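Local coordinates for tartronate semialdehyde reductase (Salmonella typhimurium, PDB 1VPD), which probably catalyses the NAD(P)H-dependent reduction of tartronate semialdehyde to D-glycerate, the last step of galactarate degradation, at residues Val8-Leu13 with Val64-Leu69; Leu13-Lys18 with Gly127-Ala132; Asp122-Gly127 with Ala170-Lys175; Thr136-Val141 with Ala159-His164; Arg230-Gly235 with Asp281-Ala286. All coordinates share one frame; numbering follows the deposited sequence.

Contact 1 of 5, residues Val8-Leu13 with Val64-Leu69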
# COMPACT_ATOMS: atom_id res chain seq x y z
N VAL A 8 5.06 -8.06 -19.06
CA VAL A 8 4.31 -7.33 -18.03
C VAL A 8 5.11 -6.09 -17.66
O VAL A 8 6.28 -6.19 -17.30
CB VAL A 8 4.15 -8.21 -16.78
CG1 VAL A 8 3.51 -7.41 -15.65
CG2 VAL A 8 3.34 -9.45 -17.08
N GLY A 9 4.48 -4.92 -17.74
CA GLY A 9 5.11 -3.67 -17.35
C GLY A 9 5.01 -3.56 -15.84
O GLY A 9 4.02 -4.03 -15.28
N PHE A 10 6.01 -2.97 -15.20
CA PHE A 10 5.94 -2.73 -13.75
C PHE A 10 6.62 -1.42 -13.44
O PHE A 10 7.83 -1.29 -13.61
CB PHE A 10 6.58 -3.89 -12.99
CG PHE A 10 6.09 -4.06 -11.58
CD1 PHE A 10 5.41 -5.20 -11.21
CD2 PHE A 10 6.30 -3.07 -10.62
CE1 PHE A 10 4.96 -5.38 -9.91
CE2 PHE A 10 5.82 -3.25 -9.31
CZ PHE A 10 5.17 -4.41 -8.97
N ILE A 11 5.84 -0.42 -13.00
CA ILE A 11 6.36 0.91 -12.78
C ILE A 11 6.13 1.25 -11.31
O ILE A 11 4.98 1.33 -10.87
CB ILE A 11 5.67 1.94 -13.68
CG1 ILE A 11 5.87 1.58 -15.16
CG2 ILE A 11 6.23 3.32 -13.42
CD1 ILE A 11 5.11 2.46 -16.11
N GLY A 12 7.23 1.46 -10.58
CA GLY A 12 7.21 1.75 -9.16
C GLY A 12 7.84 0.60 -8.40
O GLY A 12 7.19 -0.40 -8.15
N LEU A 13 9.12 0.75 -8.08
CA LEU A 13 9.94 -0.30 -7.49
C LEU A 13 10.39 0.13 -6.09
O LEU A 13 11.58 0.04 -5.72
CB LEU A 13 11.15 -0.58 -8.40
CG LEU A 13 10.79 -0.98 -9.82
CD1 LEU A 13 12.07 -1.16 -10.64
CD2 LEU A 13 9.93 -2.25 -9.86
N VAL A 64 -0.06 -5.60 -20.55
CA VAL A 64 -0.54 -5.30 -19.19
C VAL A 64 0.59 -4.62 -18.43
O VAL A 64 1.77 -4.98 -18.57
CB VAL A 64 -1.04 -6.58 -18.46
CG1 VAL A 64 0.07 -7.60 -18.29
CG2 VAL A 64 -1.67 -6.22 -17.09
N ILE A 65 0.23 -3.62 -17.63
CA ILE A 65 1.20 -2.82 -16.90
C ILE A 65 0.68 -2.71 -15.48
O ILE A 65 -0.48 -2.36 -15.28
CB ILE A 65 1.34 -1.41 -17.49
CG1 ILE A 65 1.82 -1.47 -18.94
CG2 ILE A 65 2.33 -0.58 -16.69
CD1 ILE A 65 0.97 -0.70 -19.88
N ILE A 66 1.53 -3.02 -14.51
CA ILE A 66 1.25 -2.74 -13.09
C ILE A 66 1.93 -1.43 -12.67
O ILE A 66 3.09 -1.20 -12.99
CB ILE A 66 1.77 -3.91 -12.22
CG1 ILE A 66 0.94 -5.17 -12.48
CG2 ILE A 66 1.81 -3.55 -10.72
CD1 ILE A 66 1.65 -6.44 -12.06
N THR A 67 1.21 -0.58 -11.93
CA THR A 67 1.82 0.58 -11.28
C THR A 67 1.73 0.38 -9.77
O THR A 67 0.75 -0.14 -9.28
CB THR A 67 1.16 1.91 -11.66
OG1 THR A 67 -0.28 1.79 -11.63
CG2 THR A 67 1.50 2.29 -13.11
N MSE A 68 2.79 0.77 -9.06
CA MSE A 68 2.81 0.75 -7.60
C MSE A 68 3.47 2.06 -7.18
O MSE A 68 4.69 2.14 -7.04
CB MSE A 68 3.54 -0.49 -7.07
CG MSE A 68 3.70 -0.60 -5.53
SE MSE A 68 2.10 -0.19 -4.63
CE MSE A 68 1.54 -1.89 -4.10
N LEU A 69 2.63 3.08 -6.98
CA LEU A 69 3.07 4.45 -6.77
C LEU A 69 2.39 5.04 -5.51
O LEU A 69 1.43 4.46 -5.01
CB LEU A 69 2.75 5.27 -8.01
CG LEU A 69 3.45 4.77 -9.29
CD1 LEU A 69 2.82 5.39 -10.54
CD2 LEU A 69 4.94 5.08 -9.20
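Ile66 covers one face of the Phe10 ring, its CG2 standing 3.9 Å from the ring centroid and offset toward the rim in a CH-pi contact. At the ring's edge, in its plane, lies Gly12 O, just past the strand's end, and Met68 CB comes in obliquely, 4.2 Å from Phe10 CE2. Ile66 meets the ring with both of its outer methyls: with CG1 anti to the carbonyl carbon (chi1 -68°), CG2 lands over the face and CD1 runs on toward Val8. One step back, Val8 CG2 and Val64 CG1 lie side by side at 3.9 Å.

These are two neighbouring parallel strands of the Rossmann-type dinucleotide-binding domain. Strand 7-11 leads straight into the glycine-rich turn, predicted to bind NAD(+), and helix 17-26 packs over the Phe10 and Ile66 face through Leu24.

Four backbone bonds join the strands. Gly9 N reaches Val64 O at 2.8 Å, almost straight at 174°, while Ile66 N meets Gly9 O at 2.8 Å from 45° above the carbonyl plane. Ile11 then uses both its groups, N giving to Ile66 O and O taking from Met68 N.

On the reverse face Gly9 has no side chain, and the strands draw together there, Gly9 CA to Ile65 CA being 4.0 Å. Ile11 CD1 lies alongside Ile65 CG2 at 4.2 Å, with Val78 of helix 72-80 against Ile11. Past the last ladder bond, Gly12 CA nestles at 3.3 Å from Met68 O, with Leu69 CD2 beside it. Thr67 OG1 bonds Asp97 on the next strand.

Contact 2 of 5, residues Leu13-Lys18 with Gly127-Ala132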
# COMPACT_ATOMS: atom_id res chain seq x y z
N LEU A 13 9.12 0.75 -8.08
CA LEU A 13 9.94 -0.30 -7.49
C LEU A 13 10.39 0.13 -6.09
O LEU A 13 11.58 0.04 -5.72
CB LEU A 13 11.15 -0.58 -8.40
CG LEU A 13 10.79 -0.98 -9.82
CD1 LEU A 13 12.07 -1.16 -10.64
CD2 LEU A 13 9.93 -2.25 -9.86
N GLY A 14 9.43 0.61 -5.31
CA GLY A 14 9.72 1.06 -3.95
C GLY A 14 9.67 -0.07 -2.94
O GLY A 14 9.85 -1.25 -3.26
N ILE A 15 9.38 0.27 -1.68
CA ILE A 15 9.40 -0.70 -0.59
C ILE A 15 8.47 -1.88 -0.85
O ILE A 15 8.82 -3.02 -0.56
CB ILE A 15 9.07 0.01 0.76
CG1 ILE A 15 10.28 0.88 1.18
CG2 ILE A 15 8.77 -1.02 1.84
CD1 ILE A 15 10.09 1.77 2.41
N MSE A 16 7.28 -1.60 -1.40
CA MSE A 16 6.35 -2.65 -1.77
C MSE A 16 6.62 -3.16 -3.20
O MSE A 16 6.67 -4.36 -3.44
CB MSE A 16 4.91 -2.12 -1.63
CG MSE A 16 4.60 -1.52 -0.24
SE MSE A 16 4.64 -2.86 1.18
CE MSE A 16 3.16 -3.93 0.47
N GLY A 17 6.78 -2.23 -4.14
CA GLY A 17 6.88 -2.58 -5.55
C GLY A 17 8.06 -3.48 -5.90
O GLY A 17 7.94 -4.40 -6.69
N LYS A 18 9.21 -3.17 -5.32
CA LYS A 18 10.41 -3.95 -5.64
C LYS A 18 10.24 -5.45 -5.33
O LYS A 18 10.39 -6.28 -6.23
CB LYS A 18 11.65 -3.36 -4.99
CG LYS A 18 12.93 -4.09 -5.38
CD LYS A 18 14.14 -3.24 -5.09
CE LYS A 18 14.62 -3.42 -3.71
NZ LYS A 18 15.99 -2.83 -3.58
N GLY A 127 -0.52 -5.89 3.62
CA GLY A 127 0.25 -6.90 4.33
C GLY A 127 1.58 -6.41 4.85
O GLY A 127 2.23 -7.09 5.66
N GLY A 128 2.01 -5.24 4.39
CA GLY A 128 3.24 -4.65 4.84
C GLY A 128 4.43 -5.20 4.07
O GLY A 128 4.32 -6.17 3.35
N GLU A 129 5.57 -4.57 4.28
CA GLU A 129 6.79 -4.97 3.58
C GLU A 129 7.10 -6.47 3.76
O GLU A 129 7.48 -7.12 2.79
CB GLU A 129 7.94 -4.09 4.04
CG GLU A 129 9.25 -4.36 3.32
CD GLU A 129 10.40 -3.48 3.79
OE1 GLU A 129 10.31 -2.84 4.88
OE2 GLU A 129 11.39 -3.41 3.05
N PRO A 130 6.95 -7.04 4.96
CA PRO A 130 7.20 -8.49 5.11
C PRO A 130 6.38 -9.37 4.18
O PRO A 130 6.90 -10.36 3.65
CB PRO A 130 6.87 -8.76 6.58
CG PRO A 130 7.10 -7.43 7.25
CD PRO A 130 6.61 -6.42 6.26
N LYS A 131 5.12 -9.01 3.97
CA LYS A 131 4.26 -9.84 3.12
C LYS A 131 4.39 -9.52 1.63
O LYS A 131 4.05 -10.35 0.78
CB LYS A 131 2.80 -9.75 3.57
CG LYS A 131 2.56 -10.34 4.97
CD LYS A 131 1.07 -10.45 5.28
CE LYS A 131 0.82 -11.22 6.56
NZ LYS A 131 0.92 -12.69 6.34
N ALA A 132 4.87 -8.32 1.31
CA ALA A 132 5.26 -7.99 -0.06
C ALA A 132 6.44 -8.89 -0.44
O ALA A 132 6.47 -9.47 -1.52
CB ALA A 132 5.64 -6.53 -0.18
O HOH W 1 11.30 -3.69 0.35
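Met16, a selenomethionine, is bent at both chi2 (-66°) and chi3 (-63°), and this curls its end across to Gly128, Glu129 and Ala132. Glu129 does the reverse: its CG is anti to the backbone N (chi1 -176°) and the chain stays extended, carrying the carboxylate out over Ile15. The first segment is the glycine-rich turn of the Rossmann-type domain, matching the GxGxxG pattern at Gly14 and Gly17 and predicted to bind NAD(+); the second enters helix 128-134.

In the modelled conformer Met16 SE lies 3.7 Å from Glu129 N, resting on the Gly128-Glu129 peptide, and Met16 CE touches Ala132 CB at 3.7 Å. A second conformer of this side chain was also built, so these touches describe only one of its positions. Leu137 packs against the Met16 side chain too.

Ile15 and Glu129 cross at about a right angle, Ile15 CG2 sitting 3.5 Å from Glu129 CD. No direct hydrogen bond joins the segments. Within them, Lys18 N binds Gly14 O and Ala132 N binds Gly128 O, both i to i+4 bonds. Gly127 N holds a bound tartaric acid, so the pair borders that pocket.

The carboxylate divides its work: OE1 accepts from Gly235 N in the other domain, whereas a water donates to both Glu129 OE2 and Ile15 O, lying 2.7 Å from each.

Contact 3 of 5, residues Asp122-Gly127 with Ala170-Lys175; sequences DAPVSG and AGNVTK. With TLA (L(+)-tartaric acid), chain C.
Packing is tightest where Pro124 and Asp122 press on the first turn of helix 170-198. Pro124 CG lies 3.4 Å from Gly171 O and 3.6 Å from Asn172 OD1, and the same CG also meets Lys175 CB at 3.7 Å. Gly171, without a side chain, lets the strand come this close. Asp122 reaches the helix from its start: OD2 accepts from Asn172 N at 2.9 Å, met on its anti side and 27° out of the carboxylate plane, while OD1 takes Gly169 N. Carboxylate charge at this end of a helix would probably be favoured by the helix dipole. Asn172 turns its amide back along Pro124, its OD1 bonded to Ile101 N.

Strand 119-126 belongs to the Rossmann-type sheet, between strands 94-97 and 137-142, and the helix is the long one that opens the second, helical domain, as in relatives of the 3-hydroxyisobutyrate dehydrogenase family. Lys175, the predicted active-site lysine, lies on it.

Farther along, the segments spread apart and face a ligand pocket. Lys175, with CG anti to the backbone N and a bend at chi2 (61°), spans the gap: NZ gives to Val125 O at 2.7 Å, in the carbonyl plane. The same NZ also binds O1 of the tartaric acid at 2.7 Å. This ligand probably came from the crystallisation liquor and may mark the substrate pocket. Ser126, partly exposed, gives OG to the ligand's O41 at 2.6 Å, and its OG is also bonded to Asn178. Gly127 N points almost straight (178°) at ligand O4, 2.7 Å away.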
# COMPACT_ATOMS: atom_id res chain seq x y z
N ASP A 122 -8.31 -1.30 -10.32
CA ASP A 122 -7.69 -0.77 -9.11
C ASP A 122 -7.52 -1.91 -8.12
O ASP A 122 -8.50 -2.44 -7.61
CB ASP A 122 -8.43 0.45 -8.51
CG ASP A 122 -9.85 0.16 -8.04
OD1 ASP A 122 -10.66 -0.42 -8.80
OD2 ASP A 122 -10.28 0.57 -6.92
N ALA A 123 -6.27 -2.31 -7.91
CA ALA A 123 -5.92 -3.49 -7.13
C ALA A 123 -4.88 -3.20 -6.03
O ALA A 123 -3.79 -3.78 -6.03
CB ALA A 123 -5.40 -4.58 -8.06
N PRO A 124 -5.22 -2.31 -5.09
CA PRO A 124 -4.34 -2.05 -3.96
C PRO A 124 -4.19 -3.27 -3.06
O PRO A 124 -4.92 -4.27 -3.17
CB PRO A 124 -5.04 -0.89 -3.22
CG PRO A 124 -6.47 -1.01 -3.60
CD PRO A 124 -6.46 -1.52 -5.02
N VAL A 125 -3.20 -3.21 -2.19
CA VAL A 125 -2.76 -4.36 -1.44
C VAL A 125 -2.67 -4.08 0.03
O VAL A 125 -2.58 -2.91 0.46
CB VAL A 125 -1.39 -4.90 -1.95
CG1 VAL A 125 -1.38 -5.03 -3.47
CG2 VAL A 125 -0.22 -4.01 -1.52
N SER A 126 -2.61 -5.15 0.81
CA SER A 126 -2.28 -5.04 2.24
C SER A 126 -1.44 -6.21 2.73
O SER A 126 -1.67 -7.37 2.35
CB SER A 126 -3.54 -4.93 3.08
OG SER A 126 -3.17 -4.74 4.42
N GLY A 127 -0.52 -5.89 3.62
CA GLY A 127 0.25 -6.90 4.33
C GLY A 127 1.58 -6.41 4.85
O GLY A 127 2.23 -7.09 5.66
N ALA A 170 -13.68 0.33 -6.30
CA ALA A 170 -14.04 -0.48 -5.14
C ALA A 170 -12.83 -1.09 -4.48
O ALA A 170 -12.85 -1.32 -3.27
CB ALA A 170 -15.05 -1.58 -5.51
N GLY A 171 -11.77 -1.32 -5.24
CA GLY A 171 -10.51 -1.75 -4.65
C GLY A 171 -10.02 -0.71 -3.64
O GLY A 171 -9.68 -1.04 -2.51
N ASN A 172 -9.97 0.54 -4.08
CA ASN A 172 -9.55 1.61 -3.20
C ASN A 172 -10.52 1.91 -2.08
O ASN A 172 -10.08 2.24 -1.00
CB ASN A 172 -9.13 2.83 -3.98
CG ASN A 172 -7.69 2.70 -4.48
OD1 ASN A 172 -6.78 2.53 -3.68
ND2 ASN A 172 -7.51 2.68 -5.79
N VAL A 173 -11.83 1.74 -2.29
CA VAL A 173 -12.75 1.88 -1.15
C VAL A 173 -12.41 0.82 -0.11
O VAL A 173 -12.36 1.10 1.08
CB VAL A 173 -14.24 1.77 -1.58
CG1 VAL A 173 -15.15 1.67 -0.37
CG2 VAL A 173 -14.64 2.93 -2.41
N THR A 174 -12.15 -0.41 -0.56
CA THR A 174 -11.81 -1.51 0.33
C THR A 174 -10.50 -1.21 1.04
O THR A 174 -10.36 -1.46 2.25
CB THR A 174 -11.76 -2.83 -0.46
OG1 THR A 174 -13.03 -3.09 -1.07
CG2 THR A 174 -11.51 -4.03 0.46
N LYS A 175 -9.54 -0.66 0.31
CA LYS A 175 -8.27 -0.23 0.90
C LYS A 175 -8.44 0.90 1.93
O LYS A 175 -7.71 0.93 2.92
CB LYS A 175 -7.25 0.16 -0.18
CG LYS A 175 -5.88 0.58 0.35
CD LYS A 175 -5.13 -0.50 1.14
CE LYS A 175 -3.67 -0.11 1.36
NZ LYS A 175 -2.97 -1.03 2.32
O1 TLA C . -0.63 0.29 2.81
O11 TLA C . 1.10 -0.77 1.95
C1 TLA C . 0.43 -0.36 2.92
C2 TLA C . 0.97 -0.57 4.31
O2 TLA C . 2.21 -1.30 4.26
C3 TLA C . -0.01 -1.20 5.29
O3 TLA C . -0.97 -0.29 5.82
C4 TLA C . -0.74 -2.38 4.70
O4 TLA C . -0.05 -3.23 4.10
O41 TLA C . -1.96 -2.49 4.79

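Contact 4 of 5, residues Thr136-Val141 with Ala159-His164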
# COMPACT_ATOMS: atom_id res chain seq x y z
N THR A 136 2.58 -12.98 0.31
CA THR A 136 1.33 -13.35 0.96
C THR A 136 0.40 -12.15 1.17
O THR A 136 -0.54 -12.23 1.97
CB THR A 136 1.60 -14.02 2.32
OG1 THR A 136 2.32 -13.14 3.19
CG2 THR A 136 2.51 -15.26 2.17
N LEU A 137 0.64 -11.07 0.43
CA LEU A 137 -0.26 -9.91 0.40
C LEU A 137 -1.70 -10.29 0.11
O LEU A 137 -1.95 -11.22 -0.66
CB LEU A 137 0.16 -8.93 -0.69
CG LEU A 137 1.51 -8.26 -0.56
CD1 LEU A 137 1.87 -7.52 -1.85
CD2 LEU A 137 1.52 -7.30 0.60
N SER A 138 -2.65 -9.55 0.68
CA SER A 138 -4.02 -9.55 0.21
C SER A 138 -4.17 -8.43 -0.82
O SER A 138 -3.67 -7.30 -0.62
CB SER A 138 -5.00 -9.35 1.35
OG SER A 138 -5.19 -10.54 2.09
N VAL A 139 -4.85 -8.73 -1.91
CA VAL A 139 -5.13 -7.81 -2.99
C VAL A 139 -6.64 -7.66 -3.08
O VAL A 139 -7.39 -8.64 -3.03
CB VAL A 139 -4.53 -8.36 -4.33
CG1 VAL A 139 -4.73 -7.38 -5.45
CG2 VAL A 139 -3.06 -8.66 -4.16
N MSE A 140 -7.08 -6.42 -3.22
CA MSE A 140 -8.50 -6.07 -3.23
C MSE A 140 -8.76 -5.24 -4.48
O MSE A 140 -8.14 -4.21 -4.66
CB MSE A 140 -8.87 -5.33 -1.94
CG MSE A 140 -8.06 -4.06 -1.67
SE MSE A 140 -7.64 -3.79 0.23
CE MSE A 140 -6.51 -5.32 0.52
N VAL A 141 -9.68 -5.68 -5.34
CA VAL A 141 -9.72 -5.22 -6.72
C VAL A 141 -11.08 -4.69 -7.14
O VAL A 141 -12.11 -5.32 -6.86
CB VAL A 141 -9.35 -6.38 -7.68
CG1 VAL A 141 -9.18 -5.85 -9.09
CG2 VAL A 141 -8.10 -7.12 -7.18
N ALA A 159 0.70 -12.69 -4.15
CA ALA A 159 -0.31 -12.61 -3.11
C ALA A 159 -0.70 -13.94 -2.48
O ALA A 159 -0.58 -15.01 -3.10
CB ALA A 159 -1.56 -11.97 -3.70
N GLY A 160 -1.22 -13.86 -1.26
CA GLY A 160 -1.94 -14.95 -0.63
C GLY A 160 -3.42 -14.97 -0.95
O GLY A 160 -4.08 -16.00 -0.80
N SER A 161 -3.97 -13.84 -1.39
CA SER A 161 -5.39 -13.70 -1.65
C SER A 161 -5.63 -12.57 -2.65
O SER A 161 -5.01 -11.53 -2.54
CB SER A 161 -6.15 -13.36 -0.35
OG SER A 161 -7.51 -13.13 -0.61
N VAL A 162 -6.49 -12.81 -3.64
CA VAL A 162 -6.91 -11.79 -4.60
C VAL A 162 -8.42 -11.84 -4.73
O VAL A 162 -8.99 -12.85 -5.16
CB VAL A 162 -6.24 -11.98 -5.98
CG1 VAL A 162 -6.68 -10.90 -6.94
CG2 VAL A 162 -4.73 -12.00 -5.85
N VAL A 163 -9.09 -10.76 -4.32
CA VAL A 163 -10.55 -10.74 -4.23
C VAL A 163 -11.14 -9.55 -5.00
O VAL A 163 -10.71 -8.41 -4.85
CB VAL A 163 -11.00 -10.68 -2.74
CG1 VAL A 163 -12.50 -10.40 -2.63
CG2 VAL A 163 -10.60 -11.94 -2.01
N HIS A 164 -12.16 -9.82 -5.81
CA HIS A 164 -12.88 -8.81 -6.56
C HIS A 164 -13.97 -8.21 -5.67
O HIS A 164 -14.83 -8.93 -5.17
CB HIS A 164 -13.49 -9.48 -7.79
CG HIS A 164 -14.18 -8.56 -8.73
ND1 HIS A 164 -13.62 -7.39 -9.19
CD2 HIS A 164 -15.38 -8.66 -9.34
CE1 HIS A 164 -14.45 -6.80 -10.03
NE2 HIS A 164 -15.52 -7.55 -10.15
O HOH W 2 -7.60 -11.76 2.52
O HOH W 3 -7.59 -10.38 -0.85
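Gly160 N gives to Leu137 O at 2.8 Å, a bond bent to 138° at the hydrogen, where the chain turns a corner; Ser161 N adds a weak second bond to the same oxygen. The regular parallel ladder follows. Val139 uses both its groups, N to Ser161 O at 2.9 Å and O from Val163 N at 3.0 Å, and Val141 N reaches Val163 O at 3.0 Å, nearly along the C=O axis.

Water widens this polar layer on the serine side. One molecule donates to Val139 O at 2.8 Å and is also bonded to Ser161 OG. A second sits 2.7 Å from Ser138 OG and has a weak link to Ser161 OG, making a weak water bridge between the two hydroxyls.

The pair forms the two strands of a beta-alpha-beta unit with helix 145-156 as the connection, and strand 161-166 is one of the two edge strands of the sheet within this chain. Beneath the ladder, on the face opposite the serines, valines pack together. Val139 CG2, anti to its carbonyl carbon with CG1 anti to the backbone N (chi1 -177°), leans toward the second strand and meets Ala159 CB at 3.7 Å. Val162 reaches both partners, CG2 going to Val139 CB and CG1 to Val141 CG2, the latter at 4.0 Å. Phe148 of the connecting helix lies against Val141 and Val162, and Tyr152 against Val162.

Branched aliphatic groups thus bury the side facing helix 145-156. On the other face hydration is limited to Ser138 and Ser161, for Met140 there is buried under helix 170-198, while Val163 is exposed.

Contact 5 of 5, residues Arg230-Gly235 with Asp281-Ala286; sequences RNFKPG and DHSALA
Asp281 and Phe232 join two loops of the helical second domain: Arg230 closes helix 218-228 in a Schellman motif, and residues 282-284 make a 3-10 turn that leads toward helix 285-293. Both loops contain an Asx turn.

Among the hydrogen bonds, a single one crosses the contact. Asp281 N gives to Phe232 O at 2.8 Å, coming from 41° above the carbonyl plane. The remaining bonds brace each loop. Asn231 OD1 accepts from Lys233 N at 3.2 Å in the first Asx turn. In the second, Asp281 OD2 takes Ser283 N at 3.0 Å from above the carboxylate plane and Ser283 OG at 2.8 Å through its anti lone pair. Ser283 chi1 (57°) tucks OG between its own backbone N and carbonyl carbon, within range of that oxygen.

Charge adds to the grip on the same carboxylate. OD2 also forms a salt bridge with Lys223 of helix 218-228, while OD1 accepts from Phe236 N. Three polar partners on one oxygen would be expected to favour the ionised form of this buried aspartate.

Apolar and close packing fills in the rest. Ser283 OG is at the edge of the Phe232 ring, 3.5 Å from Phe232 CD1, and Ala284 CB lies 4.0 Å from the same carbon. Gly235, which follows a cis peptide bond, brings CA to 3.3 Å from Asp281 OD1. At its far end the ring points edge-on at Arg230, whose NH1 is salt-bridged to Glu290, and Phe232 CZ stands 3.9 Å above the guanidinium plane, over its centre.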
# COMPACT_ATOMS: atom_id res chain seq x y z
N ARG A 230 12.80 -0.52 19.17
CA ARG A 230 13.05 0.85 18.73
C ARG A 230 13.41 0.88 17.25
O ARG A 230 14.24 1.69 16.81
CB ARG A 230 14.13 1.53 19.60
CG ARG A 230 14.03 1.23 21.11
CD ARG A 230 12.62 1.48 21.69
NE ARG A 230 12.22 2.86 21.56
CZ ARG A 230 10.98 3.32 21.76
NH1 ARG A 230 10.00 2.48 22.06
NH2 ARG A 230 10.74 4.62 21.68
N ASN A 231 12.80 -0.01 16.49
CA ASN A 231 12.98 -0.06 15.04
C ASN A 231 11.78 0.58 14.35
O ASN A 231 10.74 -0.06 14.23
CB ASN A 231 13.11 -1.50 14.58
CG ASN A 231 13.13 -1.63 13.07
OD1 ASN A 231 13.36 -0.66 12.33
ND2 ASN A 231 12.84 -2.83 12.59
N PHE A 232 11.94 1.83 13.92
CA PHE A 232 10.85 2.56 13.24
C PHE A 232 11.18 2.83 11.78
O PHE A 232 10.69 3.79 11.17
CB PHE A 232 10.55 3.86 13.99
CG PHE A 232 10.19 3.63 15.44
CD1 PHE A 232 8.94 3.14 15.78
CD2 PHE A 232 11.09 3.93 16.47
CE1 PHE A 232 8.60 2.95 17.12
CE2 PHE A 232 10.76 3.72 17.79
CZ PHE A 232 9.52 3.24 18.12
N LYS A 233 12.00 1.97 11.19
CA LYS A 233 12.35 2.08 9.78
C LYS A 233 11.22 1.60 8.88
O LYS A 233 10.71 0.50 9.04
CB LYS A 233 13.59 1.22 9.49
CG LYS A 233 14.12 1.36 8.07
CD LYS A 233 15.24 0.36 7.76
CE LYS A 233 15.76 0.57 6.34
NZ LYS A 233 16.87 -0.37 6.03
N PRO A 234 10.82 2.40 7.90
CA PRO A 234 9.79 1.93 6.96
C PRO A 234 10.28 0.72 6.14
O PRO A 234 11.46 0.67 5.79
CB PRO A 234 9.54 3.12 6.03
CG PRO A 234 10.25 4.24 6.59
CD PRO A 234 11.24 3.77 7.62
N GLY A 235 9.41 -0.23 5.86
CA GLY A 235 8.04 -0.27 6.34
C GLY A 235 7.15 0.70 5.58
O GLY A 235 7.38 0.99 4.39
N ASP A 281 8.26 4.46 10.04
CA ASP A 281 7.22 3.45 9.94
C ASP A 281 6.04 3.82 10.81
O ASP A 281 6.21 4.44 11.85
CB ASP A 281 7.75 2.09 10.38
CG ASP A 281 6.73 0.98 10.21
OD1 ASP A 281 6.43 0.62 9.05
OD2 ASP A 281 6.18 0.42 11.19
N HIS A 282 4.84 3.41 10.41
CA HIS A 282 3.65 3.75 11.20
C HIS A 282 3.54 3.13 12.60
O HIS A 282 2.73 3.60 13.40
CB HIS A 282 2.34 3.61 10.42
CG HIS A 282 2.06 2.30 9.75
ND1 HIS A 282 2.93 1.22 9.67
CD2 HIS A 282 0.96 1.92 9.07
CE1 HIS A 282 2.36 0.24 8.99
NE2 HIS A 282 1.15 0.64 8.62
N SER A 283 4.42 2.18 12.92
CA SER A 283 4.64 1.75 14.31
C SER A 283 5.02 2.93 15.21
O SER A 283 4.83 2.87 16.42
CB SER A 283 5.69 0.62 14.37
OG SER A 283 6.93 1.03 13.79
N ALA A 284 5.54 4.01 14.62
CA ALA A 284 5.88 5.22 15.38
C ALA A 284 4.66 5.94 15.97
O ALA A 284 4.79 6.87 16.75
CB ALA A 284 6.73 6.18 14.55
N LEU A 285 3.45 5.49 15.64
CA LEU A 285 2.30 5.93 16.41
C LEU A 285 2.51 5.66 17.88
O LEU A 285 2.02 6.39 18.73
CB LEU A 285 1.03 5.21 15.95
CG LEU A 285 0.12 5.87 14.95
CD1 LEU A 285 -0.87 4.84 14.44
CD2 LEU A 285 -0.59 7.07 15.57
N ALA A 286 3.25 4.61 18.22
CA ALA A 286 3.59 4.34 19.62
C ALA A 286 4.30 5.51 20.29
O ALA A 286 4.06 5.79 21.47
CB ALA A 286 4.42 3.06 19.76

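In the fold
Contacts 1 and 4 are strand pairs of one sheet, both parallel, but contact 1 is buried near the middle whereas contact 4 lies at the outer edge and is partly hydrated. Contact 3 is also buried; it trades ladder bonds for side-chain grips on a helix, and its strand 119-126 pairs with strand 137-142 of contact 4. Contact 2 is a surface contact, small, without a direct hydrogen bond, and water-bridged; it shares Leu13 with contact 1 and Gly127 with contact 3. Contact 5, alone wholly in the second domain, relies on a buried carboxylate. Contacts 2 and 5 meet across the two domains.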